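Local coordinates for protein putative exotoxin (superantigen) (Streptococcus pyogenes, PDB 1TY2) that is a zinc-binding streptococcal exotoxin of the superantigen family, probably acting as a secreted virulence toxin, at residues S102-N107 and S202-Y207. Sequence-based numbering, arbitrary orientation.
Sequences SKIVGN and SHFDIY. With ZN (zinc ion), chain D.
The ring of F204 lies flat against the backbone of G106: one face takes G106 CA, 3.5 Å from the ring centroid and nearly on its normal, a CH-pi contact. At the rim of the same ring I104 CG2 touches F204 CE2 (3.6 Å), close to the ring plane, while I206 CG1 lies at the edge in plane. F204 CG sits between its backbone N and carbonyl carbon (chi1 76°), which swings the ring across to the neighbouring strand, and F134 of helix 131-146 meets it edge-to-face. The H203 ring has S202 OG, which accepts from ND1, and D205 OD1 at its edge, both in plane. The amide of N107 and the carboxylate of D205 run side by side, nearly coplanar, and N107 ND2 donates to D205 OD1 over 2.9 Å, almost along the C-O axis. These side chains stand on strands 105-110 and 201-209, which pair in parallel within the mixed sheet of the beta-grasp domain, 201-209 being central; one face packs on helix 131-146, and the other carries the zinc site. Backbone bonds F204 N to V105 O (3.1 Å) and I206 N to N107 O (2.8 Å) set the register; on the other side of 201-209, S202 and H203 are both set opposite A163 of strand 157-164, a classic beta bulge. H203 NE2 (2.2 Å) and D205 OD2 (2.1 Å) bind zinc, with H169 the third protein ligand. N107, its OD1 bonded to Q114, grips D205 OD1, the oxygen not bonded to the metal, consistent with fixing the carboxylate's rotation.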
loop_
_atom_site.group_PDB
_atom_site.type_symbol
_atom_site.label_atom_id
_atom_site.label_comp_id
_atom_site.label_asym_id
_atom_site.label_seq_id
_atom_site.Cartn_x
_atom_site.Cartn_y
_atom_site.Cartn_z
ATOM N N SER A 102 7.547 20.649 -13.188
ATOM C CA SER A 102 8.452 20.447 -14.311
ATOM C C SER A 102 7.914 19.334 -15.209
ATOM O O SER A 102 7.133 18.487 -14.766
ATOM C CB SER A 102 9.853 20.090 -13.806
ATOM O OG SER A 102 10.791 20.090 -14.869
ATOM N N LYS A 103 8.341 19.341 -16.467
ATOM C CA LYS A 103 7.892 18.361 -17.451
ATOM C C LYS A 103 8.838 17.162 -17.539
ATOM O O LYS A 103 10.038 17.324 -17.758
ATOM C CB LYS A 103 7.783 19.051 -18.814
ATOM C CG LYS A 103 6.903 18.361 -19.840
ATOM C CD LYS A 103 6.857 19.187 -21.126
ATOM C CE LYS A 103 5.898 18.603 -22.156
ATOM N NZ LYS A 103 5.868 19.413 -23.409
ATOM N N ILE A 104 8.297 15.960 -17.356
ATOM C CA ILE A 104 9.099 14.739 -17.431
ATOM C C ILE A 104 8.899 14.084 -18.796
ATOM O O ILE A 104 7.791 13.685 -19.155
ATOM C CB ILE A 104 8.722 13.730 -16.308
ATOM C CG1 ILE A 104 9.296 14.191 -14.964
ATOM C CG2 ILE A 104 9.286 12.350 -16.627
ATOM C CD1 ILE A 104 8.824 15.546 -14.512
ATOM N N VAL A 105 9.985 13.985 -19.551
ATOM C CA VAL A 105 9.938 13.404 -20.880
ATOM C C VAL A 105 10.840 12.183 -20.994
ATOM O O VAL A 105 11.962 12.171 -20.479
ATOM C CB VAL A 105 10.367 14.437 -21.940
ATOM C CG1 VAL A 105 10.411 13.786 -23.318
ATOM C CG2 VAL A 105 9.400 15.613 -21.935
ATOM N N GLY A 106 10.345 11.158 -21.679
ATOM C CA GLY A 106 11.130 9.952 -21.847
ATOM C C GLY A 106 10.874 9.239 -23.159
ATOM O O GLY A 106 9.879 9.507 -23.836
ATOM N N ASN A 107 11.780 8.330 -23.510
ATOM C CA ASN A 107 11.673 7.542 -24.735
ATOM C C ASN A 107 11.329 6.096 -24.380
ATOM O O ASN A 107 11.977 5.492 -23.528
ATOM C CB ASN A 107 12.998 7.551 -25.504
ATOM C CG ASN A 107 13.409 8.940 -25.950
ATOM O OD1 ASN A 107 12.688 9.604 -26.690
ATOM N ND2 ASN A 107 14.577 9.383 -25.500
ATOM N N SER A 202 17.563 15.347 -17.540
ATOM C CA SER A 202 17.408 15.501 -18.983
ATOM C C SER A 202 16.157 14.777 -19.486
ATOM O O SER A 202 15.233 15.404 -20.009
ATOM C CB SER A 202 18.639 14.959 -19.714
ATOM O OG SER A 202 18.411 14.913 -21.114
ATOM N N HIS A 203 16.135 13.457 -19.326
ATOM C CA HIS A 203 14.999 12.640 -19.752
ATOM C C HIS A 203 15.232 11.207 -19.291
ATOM O O HIS A 203 16.250 10.904 -18.665
ATOM C CB HIS A 203 14.870 12.643 -21.274
ATOM C CG HIS A 203 16.003 11.954 -21.970
ATOM N ND1 HIS A 203 17.281 12.469 -22.004
ATOM C CD2 HIS A 203 16.061 10.764 -22.614
ATOM C CE1 HIS A 203 18.077 11.626 -22.638
ATOM N NE2 HIS A 203 17.361 10.583 -23.017
ATOM N N PHE A 204 14.297 10.324 -19.618
ATOM C CA PHE A 204 14.431 8.925 -19.241
ATOM C C PHE A 204 14.101 8.028 -20.425
ATOM O O PHE A 204 13.420 8.447 -21.364
ATOM C CB PHE A 204 13.508 8.599 -18.060
ATOM C CG PHE A 204 12.062 8.467 -18.433
ATOM C CD1 PHE A 204 11.555 7.250 -18.881
ATOM C CD2 PHE A 204 11.205 9.559 -18.345
ATOM C CE1 PHE A 204 10.213 7.123 -19.238
ATOM C CE2 PHE A 204 9.858 9.445 -18.698
ATOM C CZ PHE A 204 9.361 8.225 -19.146
ATOM N N ASP A 205 14.603 6.798 -20.382
ATOM C CA ASP A 205 14.349 5.822 -21.433
ATOM C C ASP A 205 13.834 4.551 -20.783
ATOM O O ASP A 205 14.202 4.221 -19.651
ATOM C CB ASP A 205 15.632 5.465 -22.196
ATOM C CG ASP A 205 16.290 6.663 -22.845
ATOM O OD1 ASP A 205 15.615 7.385 -23.607
ATOM O OD2 ASP A 205 17.493 6.869 -22.596
ATOM N N ILE A 206 12.975 3.849 -21.502
ATOM C CA ILE A 206 12.439 2.585 -21.039
ATOM C C ILE A 206 12.710 1.594 -22.161
ATOM O O ILE A 206 12.172 1.724 -23.263
ATOM C CB ILE A 206 10.923 2.661 -20.777
ATOM C CG1 ILE A 206 10.655 3.550 -19.565
ATOM C CG2 ILE A 206 10.362 1.264 -20.558
ATOM C CD1 ILE A 206 11.383 3.098 -18.319
ATOM N N TYR A 207 13.570 0.623 -21.872
ATOM C CA TYR A 207 13.947 -0.407 -22.828
ATOM C C TYR A 207 13.288 -1.726 -22.459
ATOM O O TYR A 207 13.670 -2.359 -21.479
ATOM C CB TYR A 207 15.462 -0.616 -22.817
ATOM C CG TYR A 207 16.272 0.554 -23.317
ATOM C CD1 TYR A 207 16.391 0.813 -24.684
ATOM C CD2 TYR A 207 16.933 1.394 -22.426
ATOM C CE1 TYR A 207 17.158 1.884 -25.151
ATOM C CE2 TYR A 207 17.702 2.470 -22.880
ATOM C CZ TYR A 207 17.811 2.709 -24.242
ATOM O OH TYR A 207 18.573 3.770 -24.690
HETATM ZN ZN ZN D . 18.427 8.614 -23.198
HETATM O O HOH W 1 12.359 15.641 -19.239
HETATM O O HOH W 2 17.783 8.818 -24.748
#